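Local coordinates for maternal protein tudor (Drosophila melanogaster, PDB 4Q5W) that binds partner proteins in a methylation-dependent way and may act in piRNA metabolism with Piwi proteins, being required in oogenesis for primordial germ cell formation, at residues Y18-E23 with K104-I109; C32-G37 with P97-L102; E45-D50 with S66-V71; C110-S115 with L164-H169. All blocks are in the same frame, centred on the assembly; numbering follows the deposited sequence. Where two conformers were deposited one is given.

Contact 1 (Y18-E23 with K104-I109); sequences YLQFSE and KPVAEI. With EPE (4-(2-hydroxyethyl)-1-piperazine ethanesulfonic acid), chain C.
L19 and E108 form the hydrogen-bonded antiparallel pair that joins strands 16-21 and 108-112, neighbours in the five-stranded sheet of the extended Tudor unit. L19 N gives a bond to E108 O at 2.9 Å. E108 N returns one to L19 O at 2.8 Å. The same L19 O is also met by A107 CA at 3.3 Å, a CA-H...O contact. On the tight side, Y18 pairs with I109 in the next, non-hydrogen-bonded position. With CG of Y18 beside its backbone N (chi1 -72°), the two side chains run alongside each other. I109 CG1 sits over one face of the Y18 ring, 3.9 Å from its centroid, in a CH-pi contact. A107 CB meets the edge of that ring. Past the paired residues a water bridges F21 N and V106 O. The other side is looser and polar. Here a HEPES buffer molecule, probably from the crystallisation liquor, lays its C6 over the centre of the F21 ring. Its O8 and N4 both bond to E108 OE2, at 2.9 Å and 3.1 Å, while its sulfonate takes a bond from E23 N. E23 OE2 and E108 OE1 lie 4.4 Å apart, and K24 makes a long, weak ion pair with E108. This acidic pair would probably suit the piperazine, if protonated.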
loop_
_atom_site.group_PDB
_atom_site.type_symbol
_atom_site.label_atom_id
_atom_site.label_comp_id
_atom_site.label_asym_id
_atom_site.label_seq_id
_atom_site.Cartn_x
_atom_site.Cartn_y
_atom_site.Cartn_z
ATOM N N TYR A 18 0.791 -0.099 4.102
ATOM C CA TYR A 18 1.993 -0.203 3.271
ATOM C C TYR A 18 2.665 1.155 3.106
ATOM O O TYR A 18 2.015 2.112 2.691
ATOM C CB TYR A 18 1.622 -0.740 1.883
ATOM C CG TYR A 18 1.258 -2.208 1.867
ATOM C CD1 TYR A 18 -0.015 -2.631 2.230
ATOM C CD2 TYR A 18 2.179 -3.161 1.467
ATOM C CE1 TYR A 18 -0.354 -3.974 2.208
ATOM C CE2 TYR A 18 1.850 -4.510 1.441
ATOM C CZ TYR A 18 0.582 -4.908 1.812
ATOM O OH TYR A 18 0.255 -6.247 1.787
ATOM N N LEU A 19 3.959 1.241 3.430
ATOM C CA LEU A 19 4.708 2.490 3.308
ATOM C C LEU A 19 6.017 2.275 2.586
ATOM O O LEU A 19 6.690 1.273 2.806
ATOM C CB LEU A 19 5.090 3.060 4.688
ATOM C CG LEU A 19 4.035 3.664 5.597
ATOM C CD1 LEU A 19 3.260 2.550 6.196
ATOM C CD2 LEU A 19 4.664 4.504 6.684
ATOM N N GLN A 20 6.409 3.250 1.777
ATOM C CA GLN A 20 7.732 3.234 1.176
ATOM C C GLN A 20 8.614 4.230 1.906
ATOM O O GLN A 20 8.371 5.428 1.851
ATOM C CB GLN A 20 7.643 3.595 -0.302
ATOM C CG GLN A 20 6.809 2.601 -1.100
ATOM C CD GLN A 20 6.672 3.015 -2.544
ATOM O OE1 GLN A 20 7.014 4.140 -2.915
ATOM N NE2 GLN A 20 6.196 2.098 -3.379
ATOM N N PHE A 21 9.630 3.734 2.606
ATOM C CA PHE A 21 10.523 4.616 3.357
ATOM C C PHE A 21 11.472 5.336 2.413
ATOM O O PHE A 21 11.860 4.785 1.381
ATOM C CB PHE A 21 11.262 3.836 4.436
ATOM C CG PHE A 21 10.389 3.498 5.604
ATOM C CD1 PHE A 21 9.673 2.320 5.629
ATOM C CD2 PHE A 21 10.257 4.384 6.662
ATOM C CE1 PHE A 21 8.841 2.015 6.695
ATOM C CE2 PHE A 21 9.430 4.083 7.739
ATOM C CZ PHE A 21 8.726 2.898 7.752
ATOM N N SER A 22 11.826 6.573 2.762
ATOM C CA SER A 22 12.525 7.462 1.823
ATOM C C SER A 22 13.854 6.920 1.316
ATOM O O SER A 22 14.273 7.260 0.209
ATOM C CB SER A 22 12.699 8.879 2.406
ATOM O OG SER A 22 13.642 8.916 3.467
ATOM N N GLU A 23 14.508 6.074 2.114
ATOM C CA GLU A 23 15.774 5.450 1.710
ATOM C C GLU A 23 15.647 4.710 0.376
ATOM O O GLU A 23 16.636 4.545 -0.340
ATOM C CB GLU A 23 16.275 4.468 2.778
ATOM C CG GLU A 23 15.401 3.220 2.888
ATOM C CD GLU A 23 15.983 2.108 3.759
ATOM O OE1 GLU A 23 17.048 2.311 4.390
ATOM O OE2 GLU A 23 15.351 1.022 3.808
ATOM N N LYS A 104 13.863 -7.246 -2.726
ATOM C CA LYS A 104 12.680 -7.306 -1.867
ATOM C C LYS A 104 11.627 -6.260 -2.263
ATOM O O LYS A 104 11.949 -5.251 -2.894
ATOM C CB LYS A 104 13.073 -7.110 -0.391
ATOM C CG LYS A 104 14.062 -8.114 0.156
ATOM C CD LYS A 104 13.469 -9.511 0.285
ATOM C CE LYS A 104 14.480 -10.462 0.913
ATOM N NZ LYS A 104 14.524 -11.778 0.220
ATOM N N PRO A 105 10.355 -6.509 -1.909
ATOM C CA PRO A 105 9.331 -5.488 -2.159
ATOM C C PRO A 105 9.724 -4.175 -1.498
ATOM O O PRO A 105 10.247 -4.167 -0.382
ATOM C CB PRO A 105 8.086 -6.058 -1.466
ATOM C CG PRO A 105 8.311 -7.512 -1.386
ATOM C CD PRO A 105 9.796 -7.696 -1.236
ATOM N N VAL A 106 9.464 -3.074 -2.184
ATOM C CA VAL A 106 9.865 -1.760 -1.695
ATOM C C VAL A 106 9.053 -1.387 -0.454
ATOM O O VAL A 106 9.624 -1.108 0.610
ATOM C CB VAL A 106 9.701 -0.719 -2.797
ATOM C CG1 VAL A 106 9.900 0.694 -2.251
ATOM C CG2 VAL A 106 10.692 -1.007 -3.920
ATOM N N ALA A 107 7.729 -1.430 -0.581
ATOM C CA ALA A 107 6.835 -1.136 0.547
ATOM C C ALA A 107 7.008 -2.093 1.722
ATOM O O ALA A 107 7.161 -3.307 1.540
ATOM C CB ALA A 107 5.379 -1.147 0.094
ATOM N N GLU A 108 6.976 -1.536 2.931
ATOM C CA GLU A 108 6.990 -2.333 4.147
ATOM C C GLU A 108 5.651 -2.139 4.839
ATOM O O GLU A 108 5.019 -1.098 4.687
ATOM C CB GLU A 108 8.129 -1.899 5.065
ATOM C CG GLU A 108 9.493 -2.076 4.437
ATOM C CD GLU A 108 10.608 -1.431 5.238
ATOM O OE1 GLU A 108 11.682 -1.193 4.649
ATOM O OE2 GLU A 108 10.418 -1.161 6.447
ATOM N N ILE A 109 5.211 -3.140 5.589
ATOM C CA ILE A 109 3.939 -3.043 6.289
ATOM C C ILE A 109 4.122 -2.622 7.746
ATOM O O ILE A 109 4.964 -3.165 8.468
ATOM C CB ILE A 109 3.194 -4.382 6.272
ATOM C CG1 ILE A 109 2.974 -4.854 4.835
ATOM C CG2 ILE A 109 1.868 -4.264 7.010
ATOM C CD1 ILE A 109 2.393 -6.258 4.742
HETATM N N1 EPE C . 13.495 2.040 8.103
HETATM C C2 EPE C . 14.005 1.024 7.168
HETATM C C3 EPE C . 13.910 -0.356 7.829
HETATM N N4 EPE C . 12.665 -0.573 8.552
HETATM C C5 EPE C . 12.073 0.552 9.243
HETATM C C6 EPE C . 12.081 1.775 8.348
HETATM C C7 EPE C . 12.290 -1.920 8.964
HETATM C C8 EPE C . 11.081 -1.959 9.904
HETATM O O8 EPE C . 9.883 -1.679 9.202
HETATM C C9 EPE C . 13.682 3.440 7.685
HETATM C C10 EPE C . 14.877 3.577 6.763
HETATM S S EPE C . 15.088 5.285 6.212
HETATM O O1S EPE C . 14.305 5.436 4.973
HETATM O O2S EPE C . 14.644 6.232 7.220
HETATM O O3S EPE C . 16.497 5.538 5.944
HETATM O O HOH W 1 10.241 1.025 2.278
#

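Contact 2 (C32-G37 with P97-L102); sequences CEKLNG and PQEFTL
K34 reaches out from helix 25-37 to E99, and K34 NZ lies 3.5 Å from E99 OE1. This is a salt bridge, but its hydrogen bond is weak. The K34 chain is extended as far as CE, and its CD passes E99 OE2 at 3.6 Å. The bend at its last torsion (chi4 -68°) then sets the place of NZ. Besides the charges the contact is apolar. K34 CB meets the edge of the F100 ring at CZ, 3.7 Å away. L35 CD2 touches F100 CE2 at 3.8 Å and also packs on P97 CD. E99 CG lies over one face of that ring, and P97 CG is at its edge. In the Tudor domain this packing joins the helix to the loop between strands 87-90 and 108-112. R65 of strand 63-71 touches both L35 and F100. Several other polar groups find partners within their own segments or nearby. C32 O accepts N36 N and N36 ND2 from opposite faces of its plane, the side-chain bond being 2.8 Å. N36 OD1 takes the backbone N of F63. In the loop, Q98 O accepts T101 N, and P97 O accepts F100 N at 3.1 Å.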
loop_
_atom_site.group_PDB
_atom_site.type_symbol
_atom_site.label_atom_id
_atom_site.label_comp_id
_atom_site.label_asym_id
_atom_site.label_seq_id
_atom_site.Cartn_x
_atom_site.Cartn_y
_atom_site.Cartn_z
ATOM N N CYS A 32 10.532 1.258 -11.606
ATOM C CA CYS A 32 9.513 1.796 -12.510
ATOM C C CYS A 32 10.078 2.117 -13.885
ATOM O O CYS A 32 9.475 1.793 -14.904
ATOM C CB CYS A 32 8.887 3.065 -11.929
ATOM S SG CYS A 32 7.855 2.804 -10.474
ATOM N N GLU A 33 11.231 2.776 -13.911
ATOM C CA GLU A 33 11.849 3.150 -15.181
ATOM C C GLU A 33 12.192 1.908 -15.995
ATOM O O GLU A 33 11.936 1.846 -17.195
ATOM C CB GLU A 33 13.103 4.000 -14.964
ATOM C CG GLU A 33 14.031 4.006 -16.161
ATOM C CD GLU A 33 14.565 5.378 -16.497
ATOM O OE1 GLU A 33 15.483 5.851 -15.790
ATOM O OE2 GLU A 33 14.069 5.982 -17.473
ATOM N N LYS A 34 12.766 0.910 -15.339
ATOM C CA LYS A 34 13.143 -0.303 -16.056
ATOM C C LYS A 34 11.929 -1.096 -16.558
ATOM O O LYS A 34 11.919 -1.587 -17.694
ATOM C CB LYS A 34 14.052 -1.168 -15.187
ATOM C CG LYS A 34 15.478 -0.631 -15.102
ATOM C CD LYS A 34 16.278 -1.393 -14.055
ATOM C CE LYS A 34 17.738 -0.974 -14.062
ATOM N NZ LYS A 34 18.415 -1.395 -15.315
ATOM N N LEU A 35 10.901 -1.217 -15.723
ATOM C CA LEU A 35 9.696 -1.943 -16.137
ATOM C C LEU A 35 8.915 -1.227 -17.242
ATOM O O LEU A 35 8.296 -1.870 -18.088
ATOM C CB LEU A 35 8.779 -2.225 -14.943
ATOM C CG LEU A 35 9.240 -3.317 -13.977
ATOM C CD1 LEU A 35 8.260 -3.442 -12.831
ATOM C CD2 LEU A 35 9.392 -4.656 -14.714
ATOM N N ASN A 36 8.937 0.101 -17.247
ATOM C CA ASN A 36 8.173 0.835 -18.253
ATOM C C ASN A 36 8.978 1.284 -19.470
ATOM O O ASN A 36 8.459 1.998 -20.330
ATOM C CB ASN A 36 7.483 2.035 -17.613
ATOM C CG ASN A 36 6.400 1.622 -16.644
ATOM O OD1 ASN A 36 5.284 1.301 -17.044
ATOM N ND2 ASN A 36 6.728 1.617 -15.360
ATOM N N GLY A 37 10.235 0.856 -19.556
ATOM C CA GLY A 37 11.137 1.374 -20.569
ATOM C C GLY A 37 11.487 0.400 -21.675
ATOM O O GLY A 37 11.990 0.794 -22.725
ATOM N N PRO A 97 11.531 -9.725 -15.195
ATOM C CA PRO A 97 12.921 -9.742 -15.659
ATOM C C PRO A 97 13.861 -10.207 -14.550
ATOM O O PRO A 97 13.643 -9.876 -13.376
ATOM C CB PRO A 97 13.186 -8.277 -16.017
ATOM C CG PRO A 97 11.840 -7.752 -16.423
ATOM C CD PRO A 97 10.869 -8.434 -15.471
ATOM N N GLN A 98 14.878 -10.978 -14.928
ATOM C CA GLN A 98 15.784 -11.621 -13.976
ATOM C C GLN A 98 16.434 -10.674 -12.966
ATOM O O GLN A 98 16.700 -11.062 -11.818
ATOM C CB GLN A 98 16.876 -12.385 -14.738
ATOM C CG GLN A 98 17.794 -13.222 -13.858
ATOM C CD GLN A 98 17.063 -14.338 -13.129
ATOM O OE1 GLN A 98 15.938 -14.702 -13.484
ATOM N NE2 GLN A 98 17.710 -14.899 -12.112
ATOM N N GLU A 99 16.698 -9.445 -13.395
ATOM C CA GLU A 99 17.406 -8.472 -12.552
ATOM C C GLU A 99 16.641 -8.083 -11.284
ATOM O O GLU A 99 17.223 -7.505 -10.358
ATOM C CB GLU A 99 17.774 -7.219 -13.356
ATOM C CG GLU A 99 16.580 -6.474 -13.946
ATOM C CD GLU A 99 16.983 -5.223 -14.702
ATOM O OE1 GLU A 99 18.134 -4.768 -14.539
ATOM O OE2 GLU A 99 16.150 -4.691 -15.467
ATOM N N PHE A 100 15.350 -8.408 -11.238
ATOM C CA PHE A 100 14.503 -8.046 -10.103
ATOM C C PHE A 100 14.259 -9.185 -9.123
ATOM O O PHE A 100 13.722 -8.955 -8.040
ATOM C CB PHE A 100 13.128 -7.572 -10.586
ATOM C CG PHE A 100 13.174 -6.364 -11.469
ATOM C CD1 PHE A 100 13.426 -5.107 -10.935
ATOM C CD2 PHE A 100 12.935 -6.477 -12.826
ATOM C CE1 PHE A 100 13.462 -3.992 -11.746
ATOM C CE2 PHE A 100 12.969 -5.363 -13.646
ATOM C CZ PHE A 100 13.229 -4.118 -13.101
ATOM N N THR A 101 14.650 -10.405 -9.495
ATOM C CA THR A 101 14.317 -11.607 -8.729
ATOM C C THR A 101 14.636 -11.527 -7.232
ATOM O O THR A 101 13.856 -11.976 -6.394
ATOM C CB THR A 101 15.025 -12.839 -9.315
ATOM O OG1 THR A 101 14.774 -12.904 -10.725
ATOM C CG2 THR A 101 14.532 -14.112 -8.640
ATOM N N LEU A 102 15.793 -10.965 -6.900
ATOM C CA LEU A 102 16.234 -10.944 -5.501
ATOM C C LEU A 102 15.970 -9.631 -4.765
ATOM O O LEU A 102 16.321 -9.493 -3.598
ATOM C CB LEU A 102 17.725 -11.259 -5.427
ATOM C CG LEU A 102 18.098 -12.608 -6.032
ATOM C CD1 LEU A 102 19.594 -12.696 -6.202
ATOM C CD2 LEU A 102 17.591 -13.701 -5.124
#

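Contact 3 (E45-D50 with S66-V71); sequences EKAAVD and SRILEV
K46 is the first residue of 45-50 to touch strand 63-71. Its chain bends at the third torsion (chi3 74°) and brings NZ to 3.9 Å from V71 CG1. K46 NZ also makes a long, weak ion pair with D75. Next, A47 turns its methyl toward the strand, where CB meets I68 CG1 at 4.0 Å. A47 O faces V71 CG2, and A47 N is bonded to the hydroxyl of Y77. A48 points its methyl the other way and takes part through its backbone. Its carbonyl oxygen rests against the branched side chain of I68, 3.4 Å from CB, and A48 N is held by D51. These residues lead into strand 52-56, an outer strand of the four-stranded antiparallel Tudor sheet, which pairs with 63-71. The partner strand is irregular here, because L69 and E70 both face K78 in a classic beta bulge. V49 comes closest to I68 along the backbone. Both of its methyls approach L69 O, CG2 at 3.6 Å, and CG2 also meets V71 CG2 at 4.3 Å. D50 then makes the backbone hydrogen bond between the two segments, and D51 continues the pairing with I68. D50 N gives a nearly straight bond to I68 O, 2.8 Å long with an angle of 168° at the hydrogen. The D50 side chain runs alongside R67, pointing the same way. D50 OD1 meets the edge of the guanidinium at NH2, 3.5 Å away, in a long salt bridge. The carboxylate and guanidinium planes are turned 51° from each other.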
loop_
_atom_site.group_PDB
_atom_site.type_symbol
_atom_site.label_atom_id
_atom_site.label_comp_id
_atom_site.label_asym_id
_atom_site.label_seq_id
_atom_site.Cartn_x
_atom_site.Cartn_y
_atom_site.Cartn_z
ATOM N N GLU A 45 1.852 -19.622 -20.368
ATOM C CA GLU A 45 1.031 -20.604 -19.671
ATOM C C GLU A 45 0.519 -19.990 -18.377
ATOM O O GLU A 45 0.923 -18.893 -18.012
ATOM C CB GLU A 45 1.826 -21.878 -19.382
ATOM C CG GLU A 45 3.066 -21.657 -18.536
ATOM C CD GLU A 45 3.852 -22.942 -18.314
ATOM O OE1 GLU A 45 3.260 -23.933 -17.833
ATOM O OE2 GLU A 45 5.061 -22.957 -18.625
ATOM N N LYS A 46 -0.381 -20.685 -17.688
ATOM C CA LYS A 46 -1.011 -20.083 -16.511
ATOM C C LYS A 46 -0.078 -20.019 -15.302
ATOM O O LYS A 46 0.808 -20.859 -15.140
ATOM C CB LYS A 46 -2.317 -20.802 -16.159
ATOM C CG LYS A 46 -3.384 -20.677 -17.246
ATOM C CD LYS A 46 -4.791 -20.952 -16.712
ATOM C CE LYS A 46 -5.296 -19.793 -15.857
ATOM N NZ LYS A 46 -6.707 -20.006 -15.420
ATOM N N ALA A 47 -0.265 -18.999 -14.469
ATOM C CA ALA A 47 0.507 -18.869 -13.238
ATOM C C ALA A 47 -0.255 -19.495 -12.068
ATOM O O ALA A 47 -1.444 -19.767 -12.176
ATOM C CB ALA A 47 0.801 -17.414 -12.955
ATOM N N ALA A 48 0.440 -19.734 -10.959
ATOM C CA ALA A 48 -0.189 -20.278 -9.760
ATOM C C ALA A 48 -0.088 -19.253 -8.635
ATOM O O ALA A 48 0.680 -18.308 -8.736
ATOM C CB ALA A 48 0.479 -21.596 -9.354
ATOM N N VAL A 49 -0.879 -19.442 -7.583
ATOM C CA VAL A 49 -0.858 -18.550 -6.425
ATOM C C VAL A 49 0.577 -18.405 -5.922
ATOM O O VAL A 49 1.325 -19.379 -5.903
ATOM C CB VAL A 49 -1.780 -19.081 -5.317
ATOM C CG1 VAL A 49 -1.570 -18.321 -4.025
ATOM C CG2 VAL A 49 -3.238 -18.990 -5.763
ATOM N N ASP A 50 0.950 -17.177 -5.565
ATOM C CA ASP A 50 2.305 -16.819 -5.115
ATOM C C ASP A 50 3.377 -16.676 -6.204
ATOM O O ASP A 50 4.507 -16.290 -5.902
ATOM C CB ASP A 50 2.794 -17.707 -3.959
ATOM C CG ASP A 50 1.956 -17.533 -2.704
ATOM O OD1 ASP A 50 1.407 -16.430 -2.502
ATOM O OD2 ASP A 50 1.840 -18.497 -1.924
ATOM N N SER A 66 4.476 -7.888 -9.524
ATOM C CA SER A 66 3.251 -8.438 -8.961
ATOM C C SER A 66 3.419 -9.844 -8.417
ATOM O O SER A 66 4.338 -10.565 -8.800
ATOM C CB SER A 66 2.153 -8.450 -10.023
ATOM O OG SER A 66 2.617 -9.097 -11.202
ATOM N N ARG A 67 2.498 -10.236 -7.539
ATOM C CA ARG A 67 2.427 -11.602 -7.041
ATOM C C ARG A 67 0.981 -12.067 -7.150
ATOM O O ARG A 67 0.053 -11.325 -6.826
ATOM C CB ARG A 67 2.909 -11.709 -5.586
ATOM C CG ARG A 67 2.787 -13.109 -5.000
ATOM C CD ARG A 67 3.557 -13.266 -3.685
ATOM N NE ARG A 67 3.350 -12.131 -2.786
ATOM C CZ ARG A 67 2.320 -12.016 -1.954
ATOM N NH1 ARG A 67 2.218 -10.951 -1.166
ATOM N NH2 ARG A 67 1.394 -12.966 -1.901
ATOM N N ILE A 68 0.791 -13.291 -7.623
ATOM C CA ILE A 68 -0.548 -13.832 -7.802
ATOM C C ILE A 68 -1.192 -14.146 -6.457
ATOM O O ILE A 68 -0.654 -14.925 -5.668
ATOM C CB ILE A 68 -0.526 -15.116 -8.658
ATOM C CG1 ILE A 68 0.176 -14.858 -9.997
ATOM C CG2 ILE A 68 -1.938 -15.631 -8.886
ATOM C CD1 ILE A 68 -0.512 -13.838 -10.874
ATOM N N LEU A 69 -2.343 -13.535 -6.205
ATOM C CA LEU A 69 -3.117 -13.825 -5.005
ATOM C C LEU A 69 -4.150 -14.921 -5.261
ATOM O O LEU A 69 -4.301 -15.847 -4.459
ATOM C CB LEU A 69 -3.818 -12.566 -4.510
ATOM C CG LEU A 69 -2.885 -11.476 -3.977
ATOM C CD1 LEU A 69 -3.671 -10.238 -3.604
ATOM C CD2 LEU A 69 -2.109 -12.007 -2.777
ATOM N N GLU A 70 -4.868 -14.808 -6.377
ATOM C CA GLU A 70 -5.911 -15.768 -6.709
ATOM C C GLU A 70 -5.961 -16.057 -8.206
ATOM O O GLU A 70 -5.821 -15.152 -9.030
ATOM C CB GLU A 70 -7.271 -15.255 -6.229
ATOM C CG GLU A 70 -8.400 -16.267 -6.330
ATOM C CD GLU A 70 -9.701 -15.748 -5.749
ATOM O OE1 GLU A 70 -9.720 -14.600 -5.259
ATOM O OE2 GLU A 70 -10.706 -16.487 -5.786
ATOM N N VAL A 71 -6.144 -17.327 -8.544
ATOM C CA VAL A 71 -6.358 -17.735 -9.923
ATOM C C VAL A 71 -7.869 -17.736 -10.130
ATOM O O VAL A 71 -8.587 -18.542 -9.532
ATOM C CB VAL A 71 -5.756 -19.125 -10.190
ATOM C CG1 VAL A 71 -6.016 -19.562 -11.624
ATOM C CG2 VAL A 71 -4.258 -19.099 -9.914
#

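Contact 4 (C110-S115 with L164-H169); sequences CSMEPS and LKIYEH
M112 and Y167 have the nearest backbones, 6.9 Å from CA to CA, where the end of strand 108-112 meets the first turn of helix 166-182. The contact is therefore made by side chains and carbonyls rather than by strand pairing. The M112 chain bends at its last torsion (chi3 72°) and sets CE against I166 CG2 at 3.6 Å. The same methyl reaches the Y167 backbone. F129 of helix 122-134 touches both M112 and I166. This is the part of the extended Tudor unit where strand 108-112 packs on the C-terminal helix 166-182 and on helix 122-134. Y167 lies with one ring face against E113, whose CB is 3.8 Å from the ring centroid in a CH-pi contact. E113 OE1 lies farther along the ring, 3.5 Å from Y167 CD2. CG of Y167 stands opposite the backbone N (chi1 174°), which carries the ring past E113 to P114. Y167 OH thereby gives a 2.7 Å hydrogen bond to P114 O. The hydroxyl stands 35° from the carbonyl plane. S115, the N-cap of helix 116-120, brings CB to 3.9 Å from Y167 OH, while its own hydroxyl is bonded to I117 N and Q171.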
loop_
_atom_site.group_PDB
_atom_site.type_symbol
_atom_site.label_atom_id
_atom_site.label_comp_id
_atom_site.label_asym_id
_atom_site.label_seq_id
_atom_site.Cartn_x
_atom_site.Cartn_y
_atom_site.Cartn_z
ATOM N N CYS A 110 3.339 -1.636 8.170
ATOM C CA CYS A 110 3.334 -1.205 9.563
ATOM C C CYS A 110 1.909 -1.084 10.067
ATOM O O CYS A 110 0.961 -1.145 9.285
ATOM C CB CYS A 110 4.035 0.139 9.706
ATOM S SG CYS A 110 5.755 0.083 9.201
ATOM N N SER A 111 1.766 -0.890 11.372
ATOM C CA SER A 111 0.458 -0.781 11.998
ATOM C C SER A 111 0.388 0.461 12.872
ATOM O O SER A 111 1.337 0.767 13.578
ATOM C CB SER A 111 0.208 -2.013 12.868
ATOM O OG SER A 111 -0.968 -1.862 13.656
ATOM N N MET A 112 -0.735 1.172 12.836
ATOM C CA MET A 112 -0.960 2.206 13.834
ATOM C C MET A 112 -1.303 1.515 15.143
ATOM O O MET A 112 -1.563 0.307 15.176
ATOM C CB MET A 112 -2.101 3.145 13.420
ATOM C CG MET A 112 -1.950 3.700 12.016
ATOM S SD MET A 112 -3.322 4.767 11.536
ATOM C CE MET A 112 -2.911 6.136 12.584
ATOM N N GLU A 113 -1.277 2.283 16.222
ATOM C CA GLU A 113 -1.755 1.827 17.511
ATOM C C GLU A 113 -3.224 1.397 17.379
ATOM O O GLU A 113 -3.924 1.857 16.474
ATOM C CB GLU A 113 -1.584 2.950 18.529
ATOM C CG GLU A 113 -0.112 3.295 18.777
ATOM C CD GLU A 113 0.068 4.663 19.391
ATOM O OE1 GLU A 113 -0.015 5.664 18.638
ATOM O OE2 GLU A 113 0.291 4.731 20.617
ATOM N N PRO A 114 -3.675 0.469 18.242
ATOM C CA PRO A 114 -5.050 -0.033 18.179
ATOM C C PRO A 114 -6.052 0.926 18.797
ATOM O O PRO A 114 -5.715 1.669 19.721
ATOM C CB PRO A 114 -4.989 -1.310 19.025
ATOM C CG PRO A 114 -3.925 -1.052 19.998
ATOM C CD PRO A 114 -2.880 -0.266 19.241
ATOM N N SER A 115 -7.280 0.908 18.296
ATOM C CA SER A 115 -8.352 1.686 18.908
ATOM C C SER A 115 -9.703 1.060 18.606
ATOM O O SER A 115 -10.008 0.759 17.450
ATOM C CB SER A 115 -8.337 3.128 18.402
ATOM O OG SER A 115 -9.477 3.830 18.872
ATOM N N LEU A 164 0.185 16.949 11.690
ATOM C CA LEU A 164 -1.029 16.363 12.228
ATOM C C LEU A 164 -0.778 14.957 12.768
ATOM O O LEU A 164 -0.215 14.110 12.073
ATOM C CB LEU A 164 -2.097 16.361 11.152
ATOM C CG LEU A 164 -3.482 15.887 11.548
ATOM C CD1 LEU A 164 -4.495 16.819 10.915
ATOM C CD2 LEU A 164 -3.671 14.444 11.086
ATOM N N LYS A 165 -1.186 14.724 14.013
ATOM C CA LYS A 165 -0.945 13.450 14.684
ATOM C C LYS A 165 -2.065 12.505 14.314
ATOM O O LYS A 165 -3.185 12.624 14.815
ATOM C CB LYS A 165 -0.907 13.647 16.203
ATOM C CG LYS A 165 0.111 14.686 16.661
ATOM C CD LYS A 165 0.062 14.904 18.174
ATOM C CE LYS A 165 1.286 15.691 18.642
ATOM N NZ LYS A 165 1.319 15.928 20.116
ATOM N N ILE A 166 -1.770 11.569 13.424
ATOM C CA ILE A 166 -2.834 10.834 12.750
ATOM C C ILE A 166 -3.656 9.928 13.660
ATOM O O ILE A 166 -4.870 9.862 13.523
ATOM C CB ILE A 166 -2.295 10.083 11.533
ATOM C CG1 ILE A 166 -1.763 11.095 10.522
ATOM C CG2 ILE A 166 -3.392 9.250 10.878
ATOM C CD1 ILE A 166 -0.946 10.477 9.409
ATOM N N TYR A 167 -3.009 9.244 14.596
ATOM C CA TYR A 167 -3.734 8.329 15.478
ATOM C C TYR A 167 -4.790 9.088 16.280
ATOM O O TYR A 167 -5.977 8.733 16.282
ATOM C CB TYR A 167 -2.756 7.579 16.395
ATOM C CG TYR A 167 -3.414 6.713 17.456
ATOM C CD1 TYR A 167 -4.146 5.589 17.104
ATOM C CD2 TYR A 167 -3.280 7.008 18.811
ATOM C CE1 TYR A 167 -4.743 4.788 18.069
ATOM C CE2 TYR A 167 -3.873 6.205 19.783
ATOM C CZ TYR A 167 -4.606 5.096 19.397
ATOM O OH TYR A 167 -5.193 4.289 20.345
ATOM N N GLU A 168 -4.360 10.153 16.941
ATOM C CA GLU A 168 -5.262 10.955 17.737
ATOM C C GLU A 168 -6.260 11.738 16.887
ATOM O O GLU A 168 -7.429 11.821 17.238
ATOM C CB GLU A 168 -4.477 11.882 18.665
ATOM C CG GLU A 168 -3.684 11.128 19.732
ATOM C CD GLU A 168 -2.320 10.645 19.262
ATOM O OE1 GLU A 168 -1.969 10.878 18.087
ATOM O OE2 GLU A 168 -1.591 10.036 20.084
ATOM N N HIS A 169 -5.802 12.313 15.776
ATOM C CA HIS A 169 -6.688 13.106 14.933
ATOM C C HIS A 169 -7.773 12.266 14.272
ATOM O O HIS A 169 -8.929 12.692 14.151
ATOM C CB HIS A 169 -5.901 13.827 13.845
ATOM C CG HIS A 169 -6.648 14.964 13.232
ATOM N ND1 HIS A 169 -6.817 16.170 13.875
ATOM C CD2 HIS A 169 -7.316 15.064 12.057
ATOM C CE1 HIS A 169 -7.531 16.976 13.110
ATOM N NE2 HIS A 169 -7.838 16.334 11.997
HETATM O O HOH W 2 0.335 7.966 19.460
#

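In the fold
Contacts 1 and 4 share strand 108-112, and the chain runs directly from one to the other. Contact 1 lies nearest the chain centre and has the most buried residues. It is also the one built on paired strands, whereas contact 4 joins the strand end to the C-terminal helix through side chains. Contacts 2 and 3 lie along the chain inside the loop closed by contact 1. Contact 2 packs the helix following strand 16-21 on a loop, and is partly buried. Contact 3 is a surface contact between a loop and strand 63-71 of the separate four-stranded sheet. Both add long salt bridges to apolar packing. Contact 4 is about 34 Å from each, centre to centre, across the chain centre.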